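Local atomic coordinates of cytochrome C3, A dimeric class III c-type cytochrome (Desulfovibrio gigas, PDB entry 1GYO), a protein that probably transfers electrons through four covalently bound c-type hemes in each subunit of a disulfide-linked dimer. Residues A[10-15]-A[57-62]; A[19-24]-A[98-103]; A[1-6]-A[26-31]. One frame throughout, in Å; residues are numbered along the deposited sequence. Where two conformers were deposited one is given.

Contact 1 (A[10-15]-A[57-62]); sequences TAPEGE and IDRDDR. With HEC (heme c), chain F.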
loop_
_atom_site.group_PDB
_atom_site.type_symbol
_atom_site.label_atom_id
_atom_site.label_comp_id
_atom_site.label_asym_id
_atom_site.label_seq_id
_atom_site.Cartn_x
_atom_site.Cartn_y
_atom_site.Cartn_z
ATOM N N THR A 10 8.902 -11.361 -15.379
ATOM C CA THR A 10 9.228 -12.133 -16.602
ATOM C C THR A 10 7.941 -12.576 -17.299
ATOM O O THR A 10 6.868 -12.037 -17.006
ATOM C CB THR A 10 10.225 -13.221 -16.287
ATOM O OG1 THR A 10 10.723 -13.852 -17.504
ATOM C CG2 THR A 10 9.541 -14.253 -15.414
ATOM N N ALA A 11 8.051 -13.507 -18.204
ATOM C CA ALA A 11 6.913 -14.008 -18.938
ATOM C C ALA A 11 5.923 -14.650 -17.976
ATOM O O ALA A 11 6.260 -15.053 -16.855
ATOM C CB ALA A 11 7.371 -15.003 -20.005
ATOM N N PRO A 12 4.653 -14.791 -18.402
ATOM C CA PRO A 12 3.662 -15.446 -17.534
ATOM C C PRO A 12 4.115 -16.830 -17.107
ATOM O O PRO A 12 4.770 -17.548 -17.867
ATOM C CB PRO A 12 2.448 -15.531 -18.477
ATOM C CG PRO A 12 2.611 -14.358 -19.401
ATOM C CD PRO A 12 4.076 -14.339 -19.686
ATOM N N GLU A 13 3.706 -17.199 -15.902
ATOM C CA GLU A 13 4.087 -18.452 -15.274
ATOM C C GLU A 13 3.940 -19.629 -16.217
ATOM O O GLU A 13 2.856 -19.721 -16.796
ATOM C CB GLU A 13 3.192 -18.723 -14.054
ATOM C CG GLU A 13 3.570 -19.961 -13.255
ATOM C CD GLU A 13 4.666 -19.639 -12.272
ATOM O OE1 GLU A 13 5.464 -20.524 -11.908
ATOM O OE2 GLU A 13 4.727 -18.452 -11.866
ATOM N N GLY A 14 4.981 -20.430 -16.391
ATOM C CA GLY A 14 4.866 -21.606 -17.207
ATOM C C GLY A 14 5.241 -21.358 -18.651
ATOM O O GLY A 14 5.375 -22.355 -19.380
ATOM N N GLU A 15 5.390 -20.094 -19.040
ATOM C CA GLU A 15 5.701 -19.778 -20.430
ATOM C C GLU A 15 7.180 -19.423 -20.577
ATOM O O GLU A 15 7.897 -19.050 -19.665
ATOM C CB GLU A 15 4.848 -18.621 -20.979
ATOM C CG GLU A 15 3.348 -18.972 -20.801
ATOM C CD GLU A 15 2.873 -20.030 -21.779
ATOM O OE1 GLU A 15 1.873 -20.743 -21.518
ATOM O OE2 GLU A 15 3.515 -20.152 -22.839
ATOM N N ILE A 57 -2.030 -11.937 -19.853
ATOM C CA ILE A 57 -1.453 -13.179 -20.261
ATOM C C ILE A 57 -1.164 -13.291 -21.757
ATOM O O ILE A 57 -0.203 -13.949 -22.116
ATOM C CB ILE A 57 -2.354 -14.362 -19.856
ATOM C CG1 ILE A 57 -2.762 -14.373 -18.424
ATOM C CG2 ILE A 57 -1.653 -15.702 -20.191
ATOM C CD1 ILE A 57 -3.201 -15.785 -18.026
ATOM N N ASP A 58 -2.000 -12.705 -22.590
ATOM C CA ASP A 58 -1.900 -12.938 -24.021
ATOM C C ASP A 58 -0.606 -12.358 -24.587
ATOM O O ASP A 58 -0.302 -11.187 -24.335
ATOM C CB ASP A 58 -3.056 -12.253 -24.756
ATOM C CG ASP A 58 -2.837 -12.374 -26.248
ATOM O OD1 ASP A 58 -2.665 -13.483 -26.764
ATOM O OD2 ASP A 58 -2.725 -11.366 -26.961
ATOM N N ARG A 59 0.110 -13.109 -25.371
ATOM C CA ARG A 59 1.328 -12.677 -26.052
ATOM C C ARG A 59 1.182 -12.835 -27.547
ATOM O O ARG A 59 2.182 -12.724 -28.269
ATOM C CB ARG A 59 2.523 -13.468 -25.500
ATOM C CG ARG A 59 2.792 -13.097 -24.039
ATOM C CD ARG A 59 3.678 -14.141 -23.402
ATOM N NE ARG A 59 5.091 -13.933 -23.703
ATOM C CZ ARG A 59 6.044 -14.819 -23.522
ATOM N NH1 ARG A 59 5.785 -16.072 -23.122
ATOM N NH2 ARG A 59 7.306 -14.504 -23.760
ATOM N N ASP A 60 -0.028 -13.024 -28.055
ATOM C CA ASP A 60 -0.197 -13.193 -29.497
ATOM C C ASP A 60 0.058 -11.921 -30.290
ATOM O O ASP A 60 0.386 -12.010 -31.477
ATOM C CB ASP A 60 -1.599 -13.687 -29.824
ATOM C CG ASP A 60 -1.970 -15.073 -29.367
ATOM O OD1 ASP A 60 -1.059 -15.766 -28.901
ATOM O OD2 ASP A 60 -3.165 -15.419 -29.540
ATOM N N ASP A 61 -0.128 -10.775 -29.677
ATOM C CA ASP A 61 0.147 -9.459 -30.273
ATOM C C ASP A 61 0.678 -8.550 -29.209
ATOM O O ASP A 61 0.874 -8.977 -28.074
ATOM C CB ASP A 61 -1.100 -8.918 -31.010
ATOM C CG ASP A 61 -2.234 -8.532 -30.125
ATOM O OD1 ASP A 61 -2.047 -8.017 -28.996
ATOM O OD2 ASP A 61 -3.369 -8.812 -30.539
ATOM N N ARG A 62 0.970 -7.306 -29.600
ATOM C CA ARG A 62 1.435 -6.281 -28.661
ATOM C C ARG A 62 0.420 -5.149 -28.591
ATOM O O ARG A 62 0.778 -4.038 -28.241
ATOM C CB ARG A 62 2.812 -5.744 -29.102
ATOM C CG ARG A 62 3.887 -6.815 -29.031
ATOM C CD ARG A 62 5.250 -6.176 -29.333
ATOM N NE ARG A 62 6.304 -7.230 -29.346
ATOM C CZ ARG A 62 7.552 -6.992 -29.676
ATOM N NH1 ARG A 62 7.902 -5.741 -29.982
ATOM N NH2 ARG A 62 8.396 -7.987 -29.694
HETATM FE FE HEC F . 9.859 -3.813 -22.409
HETATM C CHA HEC F . 8.760 -6.959 -21.669
HETATM C CHB HEC F . 10.290 -4.710 -25.611
HETATM C CHC HEC F . 10.847 -0.649 -23.159
HETATM C CHD HEC F . 9.564 -2.948 -19.176
HETATM N NA HEC F . 9.622 -5.511 -23.417
HETATM C C1A HEC F . 9.160 -6.732 -22.974
HETATM C C2A HEC F . 9.173 -7.708 -24.030
HETATM C C3A HEC F . 9.631 -7.077 -25.140
HETATM C C4A HEC F . 9.893 -5.708 -24.761
HETATM C CMA HEC F . 9.865 -7.643 -26.515
HETATM C CAA HEC F . 8.813 -9.159 -23.872
HETATM C CBA HEC F . 7.414 -9.492 -24.318
HETATM C CGA HEC F . 7.063 -10.956 -24.213
HETATM O O1A HEC F . 7.858 -11.744 -23.685
HETATM O O2A HEC F . 5.958 -11.337 -24.674
HETATM N NB HEC F . 10.445 -2.852 -24.064
HETATM C C1B HEC F . 10.483 -3.376 -25.336
HETATM C C2B HEC F . 10.757 -2.342 -26.315
HETATM C C3B HEC F . 10.850 -1.179 -25.620
HETATM C C4B HEC F . 10.706 -1.509 -24.220
HETATM C CMB HEC F . 10.825 -2.594 -27.793
HETATM C CAB HEC F . 10.954 0.229 -26.143
HETATM C CBB HEC F . 9.692 0.671 -26.886
HETATM N NC HEC F . 10.181 -2.143 -21.371
HETATM C C1C HEC F . 10.688 -0.933 -21.823
HETATM C C2C HEC F . 10.960 -0.037 -20.730
HETATM C C3C HEC F . 10.562 -0.677 -19.599
HETATM C C4C HEC F . 10.084 -1.983 -20.005
HETATM C CMC HEC F . 11.582 1.334 -20.900
HETATM C CAC HEC F . 10.635 -0.203 -18.182
HETATM C CBC HEC F . 10.173 1.236 -17.941
HETATM N ND HEC F . 9.231 -4.761 -20.772
HETATM C C1D HEC F . 9.145 -4.216 -19.491
HETATM C C2D HEC F . 8.592 -5.172 -18.571
HETATM C C3D HEC F . 8.388 -6.322 -19.268
HETATM C C4D HEC F . 8.779 -6.064 -20.630
HETATM C CMD HEC F . 8.322 -4.913 -17.109
HETATM C CAD HEC F . 7.832 -7.618 -18.745
HETATM C CBD HEC F . 8.910 -8.586 -18.288
HETATM C CGD HEC F . 9.678 -9.195 -19.444
HETATM O O1D HEC F . 10.834 -8.712 -19.655
HETATM O O2D HEC F . 9.158 -10.073 -20.122
#
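The side chain of Arg59 crosses Pro12 obliquely, and its guanidinium group reaches Ala11 on the way to a heme propionate. Its CD packs 3.7 Å from CD of Pro12, while CB of Ala11 sits over one face of the guanidinium group, off centre, 3.7 Å from NH1 of Arg59. At the edge of that group CB of Glu15 comes within 3.5 Å of the same NH1. The other edge faces the heme: NE of Arg59 gives an almost straight hydrogen bond (175°) to O2A at 2.9 Å, and NH2 of Arg59 a more bent one (149°) to O1A at 2.8 Å. A bend at chi3 (82°) turns the guanidinium so that NE and NH2 both meet this one carboxylate, a bidentate grip that fixes the rotation of the group. NH1 has a second role, donating to the backbone carbonyl of Asp16. The positive charge would be expected to favour the ionised form of the propionate. Such propionate-arginine pairing belongs here to heme 4 of the tetraheme cytochrome c3 fold. Behind the first shell, Pro12 opens a type II turn closed by Glu15 N to Pro12 O, and its ring also rests against the carbonyl of Ile57, CG of Pro12 to O of Ile57 being 3.9 Å. Phe68 of helix 68-72 packs on both Pro12 and Arg59.

Contact 2 (A[19-24]-A[98-103]); sequences PRFGKV and GCLQGC. With HEC (heme c), chain F.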
loop_
_atom_site.group_PDB
_atom_site.type_symbol
_atom_site.label_atom_id
_atom_site.label_comp_id
_atom_site.label_asym_id
_atom_site.label_seq_id
_atom_site.Cartn_x
_atom_site.Cartn_y
_atom_site.Cartn_z
ATOM N N PRO A 19 13.411 -14.236 -25.827
ATOM C CA PRO A 19 14.825 -14.596 -25.846
ATOM C C PRO A 19 15.764 -13.419 -25.681
ATOM O O PRO A 19 16.929 -13.700 -25.417
ATOM C CB PRO A 19 15.039 -15.216 -27.248
ATOM C CG PRO A 19 13.832 -14.809 -28.012
ATOM C CD PRO A 19 12.715 -14.538 -27.071
ATOM N N ARG A 20 15.319 -12.164 -25.849
ATOM C CA ARG A 20 16.202 -11.019 -25.687
ATOM C C ARG A 20 15.720 -9.953 -24.671
ATOM O O ARG A 20 16.501 -9.185 -24.126
ATOM C CB ARG A 20 16.354 -10.324 -27.043
ATOM C CG ARG A 20 17.398 -9.250 -26.958
ATOM C CD ARG A 20 18.148 -8.826 -28.199
ATOM N NE ARG A 20 19.295 -7.998 -27.800
ATOM C CZ ARG A 20 20.232 -7.621 -28.685
ATOM N NH1 ARG A 20 20.127 -7.986 -29.965
ATOM N NH2 ARG A 20 21.263 -6.882 -28.284
ATOM N N PHE A 21 14.431 -9.878 -24.403
ATOM C CA PHE A 21 13.790 -8.916 -23.542
ATOM C C PHE A 21 13.070 -9.624 -22.383
ATOM O O PHE A 21 11.985 -9.215 -21.984
ATOM C CB PHE A 21 12.795 -8.090 -24.373
ATOM C CG PHE A 21 13.467 -7.139 -25.321
ATOM C CD1 PHE A 21 13.929 -7.574 -26.539
ATOM C CD2 PHE A 21 13.661 -5.807 -25.002
ATOM C CE1 PHE A 21 14.574 -6.706 -27.389
ATOM C CE2 PHE A 21 14.325 -4.957 -25.821
ATOM C CZ PHE A 21 14.761 -5.404 -27.035
ATOM N N GLY A 22 13.666 -10.677 -21.829
ATOM C CA GLY A 22 12.894 -11.639 -21.051
ATOM C C GLY A 22 12.669 -11.344 -19.606
ATOM O O GLY A 22 11.741 -11.947 -19.028
ATOM N N LYS A 23 13.485 -10.498 -18.993
ATOM C CA LYS A 23 13.394 -10.240 -17.557
ATOM C C LYS A 23 13.628 -8.767 -17.271
ATOM O O LYS A 23 14.533 -8.153 -17.855
ATOM C CB LYS A 23 14.409 -11.040 -16.714
ATOM C CG LYS A 23 14.111 -12.512 -16.585
ATOM C CD LYS A 23 15.065 -13.296 -15.748
ATOM C CE LYS A 23 16.103 -12.582 -14.933
ATOM N NZ LYS A 23 17.019 -13.573 -14.225
ATOM N N VAL A 24 12.865 -8.202 -16.363
ATOM C CA VAL A 24 13.045 -6.804 -15.954
ATOM C C VAL A 24 12.915 -6.716 -14.433
ATOM O O VAL A 24 11.975 -7.280 -13.870
ATOM C CB VAL A 24 11.973 -5.882 -16.581
ATOM C CG1 VAL A 24 11.993 -4.499 -15.983
ATOM C CG2 VAL A 24 12.128 -5.883 -18.114
ATOM N N GLY A 98 13.918 4.649 -22.992
ATOM C CA GLY A 98 14.462 3.958 -24.164
ATOM C C GLY A 98 14.384 2.454 -23.957
ATOM O O GLY A 98 14.469 1.889 -22.880
ATOM N N CYS A 99 14.250 1.727 -25.067
ATOM C CA CYS A 99 13.985 0.306 -25.009
ATOM C C CYS A 99 15.117 -0.477 -24.352
ATOM O O CYS A 99 14.824 -1.537 -23.787
ATOM C CB CYS A 99 13.743 -0.286 -26.387
ATOM S SG CYS A 99 12.370 0.489 -27.301
ATOM N N LEU A 100 16.353 -0.009 -24.442
ATOM C CA LEU A 100 17.491 -0.683 -23.814
ATOM C C LEU A 100 18.055 0.103 -22.617
ATOM O O LEU A 100 19.138 -0.259 -22.151
ATOM C CB LEU A 100 18.533 -1.065 -24.874
ATOM C CG LEU A 100 18.031 -2.121 -25.893
ATOM C CD1 LEU A 100 19.093 -2.390 -26.926
ATOM C CD2 LEU A 100 17.606 -3.450 -25.216
ATOM N N GLN A 101 17.303 1.094 -22.108
ATOM C CA GLN A 101 17.707 1.836 -20.928
ATOM C C GLN A 101 17.016 1.330 -19.685
ATOM O O GLN A 101 15.800 1.408 -19.607
ATOM C CB GLN A 101 17.327 3.316 -21.102
ATOM C CG GLN A 101 18.119 4.011 -22.222
ATOM C CD GLN A 101 17.778 5.476 -22.313
ATOM O OE1 GLN A 101 16.587 5.808 -22.420
ATOM N NE2 GLN A 101 18.779 6.345 -22.274
ATOM N N GLY A 102 17.819 0.850 -18.728
ATOM C CA GLY A 102 17.282 0.550 -17.406
ATOM C C GLY A 102 16.546 -0.776 -17.375
ATOM O O GLY A 102 17.065 -1.785 -16.866
ATOM N N CYS A 103 15.321 -0.834 -17.878
ATOM C CA CYS A 103 14.492 -2.010 -17.740
ATOM C C CYS A 103 15.116 -3.236 -18.414
ATOM O O CYS A 103 15.266 -4.274 -17.801
ATOM C CB CYS A 103 13.061 -1.750 -18.278
ATOM S SG CYS A 103 12.358 -0.302 -17.480
HETATM FE FE HEC F . 9.859 -3.813 -22.409
HETATM C CHA HEC F . 8.760 -6.959 -21.669
HETATM C CHB HEC F . 10.290 -4.710 -25.611
HETATM C CHC HEC F . 10.847 -0.649 -23.159
HETATM C CHD HEC F . 9.564 -2.948 -19.176
HETATM N NA HEC F . 9.622 -5.511 -23.417
HETATM C C1A HEC F . 9.160 -6.732 -22.974
HETATM C C2A HEC F . 9.173 -7.708 -24.030
HETATM C C3A HEC F . 9.631 -7.077 -25.140
HETATM C C4A HEC F . 9.893 -5.708 -24.761
HETATM C CMA HEC F . 9.865 -7.643 -26.515
HETATM C CAA HEC F . 8.813 -9.159 -23.872
HETATM C CBA HEC F . 7.414 -9.492 -24.318
HETATM C CGA HEC F . 7.063 -10.956 -24.213
HETATM O O1A HEC F . 7.858 -11.744 -23.685
HETATM O O2A HEC F . 5.958 -11.337 -24.674
HETATM N NB HEC F . 10.445 -2.852 -24.064
HETATM C C1B HEC F . 10.483 -3.376 -25.336
HETATM C C2B HEC F . 10.757 -2.342 -26.315
HETATM C C3B HEC F . 10.850 -1.179 -25.620
HETATM C C4B HEC F . 10.706 -1.509 -24.220
HETATM C CMB HEC F . 10.825 -2.594 -27.793
HETATM C CAB HEC F . 10.954 0.229 -26.143
HETATM C CBB HEC F . 9.692 0.671 -26.886
HETATM N NC HEC F . 10.181 -2.143 -21.371
HETATM C C1C HEC F . 10.688 -0.933 -21.823
HETATM C C2C HEC F . 10.960 -0.037 -20.730
HETATM C C3C HEC F . 10.562 -0.677 -19.599
HETATM C C4C HEC F . 10.084 -1.983 -20.005
HETATM C CMC HEC F . 11.582 1.334 -20.900
HETATM C CAC HEC F . 10.635 -0.203 -18.182
HETATM C CBC HEC F . 10.173 1.236 -17.941
HETATM N ND HEC F . 9.231 -4.761 -20.772
HETATM C C1D HEC F . 9.145 -4.216 -19.491
HETATM C C2D HEC F . 8.592 -5.172 -18.571
HETATM C C3D HEC F . 8.388 -6.322 -19.268
HETATM C C4D HEC F . 8.779 -6.064 -20.630
HETATM C CMD HEC F . 8.322 -4.913 -17.109
HETATM C CAD HEC F . 7.832 -7.618 -18.745
HETATM C CBD HEC F . 8.910 -8.586 -18.288
HETATM C CGD HEC F . 9.678 -9.195 -19.444
HETATM O O1D HEC F . 10.834 -8.712 -19.655
HETATM O O2D HEC F . 9.158 -10.073 -20.122
#
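Val24 and Cys103 form the close end of this contact. CG1 of Val24 lies 3.7 Å from CB of Cys103, and CG2 of Val24 comes within 3.5 Å of the Cys103 carbonyl O. With CG1 anti to the backbone N (chi1 170°), one methyl meets the cysteine side chain while CG2 is also directed at the heme propionate atom O1D. Cys103 SG is bound covalently to CAC of the heme at 1.9 Å, and Cys99 SG to CAB at 1.8 Å. The two thioethers are separated by three residues, one more than in the CXXCH motif, so that Cys99 to His104 reads CXXXCH, with His104 an axial ligand of the iron of heme 4. Phe21 lies over one face of the same porphyrin: its CB is 3.4 Å from C3A, and CD2 is 3.6 Å from the meso carbon CHB.

The Phe21 and Leu100 end is looser and more open to solvent. There the side chains cross at about a right angle, with CE2 of Phe21 3.7 Å from CD2 of Leu100, and the Cys99 carbonyl O stands at the ring edge, 4.0 Å from CE2 of Phe21. Leu100 is exposed, and no hydrogen bond joins the segments. Residues 19-24 lead into strand 24-27, where Val24 pairs through its backbone with Ile9 of strand 6-9; residues 98-103 follow helix 80-89.

Contact 3 (A[1-6]-A[26-31]); sequences LDVPCK and MSHAKH. With HEC (heme c), chain C.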
loop_
_atom_site.group_PDB
_atom_site.type_symbol
_atom_site.label_atom_id
_atom_site.label_comp_id
_atom_site.label_asym_id
_atom_site.label_seq_id
_atom_site.Cartn_x
_atom_site.Cartn_y
_atom_site.Cartn_z
ATOM N N LEU A 1 1.926 -9.854 5.108
ATOM C CA LEU A 1 2.282 -9.353 3.764
ATOM C C LEU A 1 3.746 -8.939 3.729
ATOM O O LEU A 1 4.174 -8.208 4.627
ATOM C CB LEU A 1 1.427 -8.131 3.468
ATOM C CG LEU A 1 1.657 -7.500 2.092
ATOM C CD1 LEU A 1 1.430 -8.508 0.978
ATOM C CD2 LEU A 1 0.779 -6.277 1.969
ATOM N N ASP A 2 4.477 -9.351 2.697
ATOM C CA ASP A 2 5.809 -8.882 2.420
ATOM C C ASP A 2 5.807 -8.258 1.046
ATOM O O ASP A 2 5.579 -8.976 0.075
ATOM C CB ASP A 2 6.813 -10.034 2.448
ATOM C CG ASP A 2 8.239 -9.622 2.199
ATOM O OD1 ASP A 2 8.560 -8.460 2.466
ATOM O OD2 ASP A 2 9.039 -10.496 1.779
ATOM N N VAL A 3 6.017 -6.964 0.947
ATOM C CA VAL A 3 6.099 -6.265 -0.340
ATOM C C VAL A 3 7.559 -6.361 -0.754
ATOM O O VAL A 3 8.440 -5.748 -0.101
ATOM C CB VAL A 3 5.681 -4.818 -0.222
ATOM C CG1 VAL A 3 5.868 -4.104 -1.565
ATOM C CG2 VAL A 3 4.241 -4.706 0.284
ATOM N N PRO A 4 7.909 -7.134 -1.772
ATOM C CA PRO A 4 9.337 -7.301 -2.078
ATOM C C PRO A 4 9.961 -5.988 -2.449
ATOM O O PRO A 4 9.417 -5.203 -3.239
ATOM C CB PRO A 4 9.315 -8.289 -3.272
ATOM C CG PRO A 4 8.051 -9.037 -3.010
ATOM C CD PRO A 4 7.025 -7.953 -2.647
ATOM N N CYS A 5 11.137 -5.702 -1.921
ATOM C CA CYS A 5 11.819 -4.468 -2.305
ATOM C C CYS A 5 12.267 -4.515 -3.750
ATOM O O CYS A 5 12.238 -3.436 -4.347
ATOM C CB CYS A 5 12.962 -4.178 -1.326
ATOM S SG CYS A 5 12.313 -3.637 0.309
ATOM N N LYS A 6 12.621 -5.689 -4.264
ATOM C CA LYS A 6 12.909 -5.810 -5.708
ATOM C C LYS A 6 12.174 -7.042 -6.216
ATOM O O LYS A 6 12.205 -8.067 -5.528
ATOM C CB LYS A 6 14.405 -5.862 -6.000
ATOM C CG LYS A 6 14.751 -5.907 -7.472
ATOM C CD LYS A 6 16.185 -6.378 -7.733
ATOM C CE LYS A 6 17.182 -5.350 -7.251
ATOM N NZ LYS A 6 18.486 -5.397 -7.985
ATOM N N MET A 26 12.204 -4.522 -11.026
ATOM C CA MET A 26 11.574 -3.303 -10.578
ATOM C C MET A 26 11.722 -3.192 -9.074
ATOM O O MET A 26 11.562 -4.161 -8.334
ATOM C CB MET A 26 10.078 -3.297 -10.873
ATOM C CG MET A 26 9.402 -1.953 -10.710
ATOM S SD MET A 26 7.687 -2.051 -10.180
ATOM C CE MET A 26 7.964 -2.443 -8.506
ATOM N N SER A 27 12.062 -1.978 -8.643
ATOM C CA SER A 27 12.235 -1.720 -7.212
ATOM C C SER A 27 11.015 -1.064 -6.635
ATOM O O SER A 27 10.636 0.050 -7.011
ATOM C CB SER A 27 13.440 -0.808 -7.032
ATOM O OG SER A 27 13.460 -0.406 -5.637
ATOM N N HIS A 28 10.368 -1.729 -5.670
ATOM C CA HIS A 28 9.310 -1.029 -4.913
ATOM C C HIS A 28 9.898 0.122 -4.112
ATOM O O HIS A 28 9.253 1.137 -3.933
ATOM C CB HIS A 28 8.547 -1.957 -3.975
ATOM C CG HIS A 28 7.443 -2.768 -4.604
ATOM N ND1 HIS A 28 7.584 -4.096 -4.888
ATOM C CD2 HIS A 28 6.181 -2.463 -4.972
ATOM C CE1 HIS A 28 6.402 -4.551 -5.398
ATOM N NE2 HIS A 28 5.546 -3.577 -5.460
ATOM N N ALA A 29 11.140 -0.022 -3.626
ATOM C CA ALA A 29 11.766 1.058 -2.858
ATOM C C ALA A 29 11.881 2.333 -3.677
ATOM O O ALA A 29 11.519 3.420 -3.215
ATOM C CB ALA A 29 13.157 0.600 -2.365
ATOM N N LYS A 30 12.347 2.193 -4.920
ATOM C CA LYS A 30 12.525 3.359 -5.763
ATOM C C LYS A 30 11.206 4.012 -6.142
ATOM O O LYS A 30 11.151 5.216 -6.397
ATOM C CB LYS A 30 13.298 3.005 -7.050
ATOM C CG LYS A 30 14.750 2.691 -6.816
ATOM C CD LYS A 30 15.516 3.943 -6.360
ATOM C CE LYS A 30 17.003 3.712 -6.227
ATOM N NZ LYS A 30 17.776 5.017 -6.186
ATOM N N HIS A 31 10.134 3.193 -6.165
ATOM C CA HIS A 31 8.795 3.667 -6.450
ATOM C C HIS A 31 7.981 3.997 -5.206
ATOM O O HIS A 31 6.744 4.085 -5.267
ATOM C CB HIS A 31 8.026 2.687 -7.315
ATOM C CG HIS A 31 8.601 2.604 -8.709
ATOM N ND1 HIS A 31 9.513 1.697 -9.094
ATOM C CD2 HIS A 31 8.306 3.292 -9.837
ATOM C CE1 HIS A 31 9.787 1.851 -10.390
ATOM N NE2 HIS A 31 9.077 2.842 -10.891
HETATM FE FE HEC C . 3.660 -3.754 -6.150
HETATM C CHA HEC C . 4.475 -6.962 -6.930
HETATM C CHB HEC C . 2.419 -4.798 -3.172
HETATM C CHC HEC C . 3.310 -0.550 -5.189
HETATM C CHD HEC C . 4.378 -2.790 -9.271
HETATM N NA HEC C . 3.517 -5.521 -5.223
HETATM C C1A HEC C . 3.926 -6.755 -5.682
HETATM C C2A HEC C . 3.642 -7.794 -4.717
HETATM C C3A HEC C . 3.032 -7.180 -3.668
HETATM C C4A HEC C . 2.957 -5.775 -3.982
HETATM C CMA HEC C . 2.514 -7.797 -2.396
HETATM C CAA HEC C . 3.986 -9.231 -4.864
HETATM C CBA HEC C . 3.038 -10.060 -5.695
HETATM C CGA HEC C . 3.547 -11.466 -5.989
HETATM O O1A HEC C . 4.768 -11.644 -6.187
HETATM O O2A HEC C . 2.750 -12.394 -6.024
HETATM N NB HEC C . 2.967 -2.845 -4.513
HETATM C C1B HEC C . 2.446 -3.432 -3.378
HETATM C C2B HEC C . 1.993 -2.425 -2.442
HETATM C C3B HEC C . 2.278 -1.205 -2.992
HETATM C C4B HEC C . 2.879 -1.484 -4.280
HETATM C CMB HEC C . 1.344 -2.717 -1.124
HETATM C CAB HEC C . 2.061 0.163 -2.423
HETATM C CBB HEC C . 2.769 0.446 -1.105
HETATM N NC HEC C . 3.865 -2.009 -7.042
HETATM C C1C HEC C . 3.710 -0.757 -6.484
HETATM C C2C HEC C . 3.970 0.283 -7.459
HETATM C C3C HEC C . 4.243 -0.358 -8.616
HETATM C C4C HEC C . 4.150 -1.768 -8.367
HETATM C CMC HEC C . 3.858 1.748 -7.157
HETATM C CAC HEC C . 4.501 0.236 -9.983
HETATM C CBC HEC C . 5.650 1.257 -9.983
HETATM N ND HEC C . 4.321 -4.695 -7.762
HETATM C C1D HEC C . 4.495 -4.127 -9.025
HETATM C C2D HEC C . 4.865 -5.138 -9.978
HETATM C C3D HEC C . 5.021 -6.296 -9.287
HETATM C C4D HEC C . 4.617 -6.030 -7.936
HETATM C CMD HEC C . 5.080 -4.903 -11.465
HETATM C CAD HEC C . 5.477 -7.616 -9.856
HETATM C CBD HEC C . 4.293 -8.404 -10.396
HETATM C CGD HEC C . 4.564 -9.347 -11.518
HETATM O O1D HEC C . 3.599 -9.613 -12.281
HETATM O O2D HEC C . 5.678 -9.842 -11.697
#
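His28 is held through both its ring and its backbone by the N-terminal segment. Its ND1 donates to the carbonyl O of Pro4 at 2.7 Å, approaching nearly along the C=O axis although the acceptor lies 26° out of the imidazole plane, which leaves the bond bent (135°). The backbone N of His28 makes a weak bond to O of Cys5 at 2.9 Å. NE2 of His28, across the ring, binds the heme iron at 2.0 Å, with His40 as the other axial ligand. The Pro4 carbonyl is thus a second-shell group that restrains rotation about the iron-nitrogen bond and may make the imidazole a stronger donor to the metal.

The ring is sandwiched. CG1 of Val3 forms a CH-pi contact over the centre of one face, 3.6 Å from the ring centroid, and CE of Met26 covers the centre of the opposite face. Met26, bent at chi2 and chi3, also brings its SD to 3.5 Å from the heme meso carbon CHD. Leu1 CD1 and Val3 CG2 meet other parts of the heme rim.

Next to His28, Lys6 and Ser27 form an antiparallel non-hydrogen-bonded pair, flanked by a CA-H...O contact from CA of Lys6 to O of Met26 at 3.4 Å. Ser27 OG accepts from Lys30 N in an ST motif, and Ser27 O receives His31 ND1 and His31 N from opposite faces of its carbonyl plane. His31 is itself an axial ligand of heme 2. Cys5 is disulfide-bonded to Cys46 of the second subunit, whose strand also pairs with Asp2 and Val3. Bis-histidine heme coordination of this kind, with the ligands of hemes 1 and 2 three residues apart, is characteristic of tetraheme cytochrome c3.

Overall arrangement
From the N terminus, residues 1-6 run along the subunit interface and return against 26-31 in contact 3, closing a short loop that contains the hairpin of strands 6-9 and 24-27. Within that loop, residues 10-15 reach forward to 57-62 in contact 1, and residues 19-24 reach much farther, to 98-103 near the C terminus, in contact 2. Every pair of contacts therefore crosses along the chain, and none nests. Contacts 1 and 2 touch directly, through a probable hydrogen bond from Thr10 to Gly22, and share one heme. Contact 3 lies at hemes 1 and 2, and Val24 of contact 2 shares a pocket with Met26 and His31; the hairpin thereby joins the N-terminal segment to later loops.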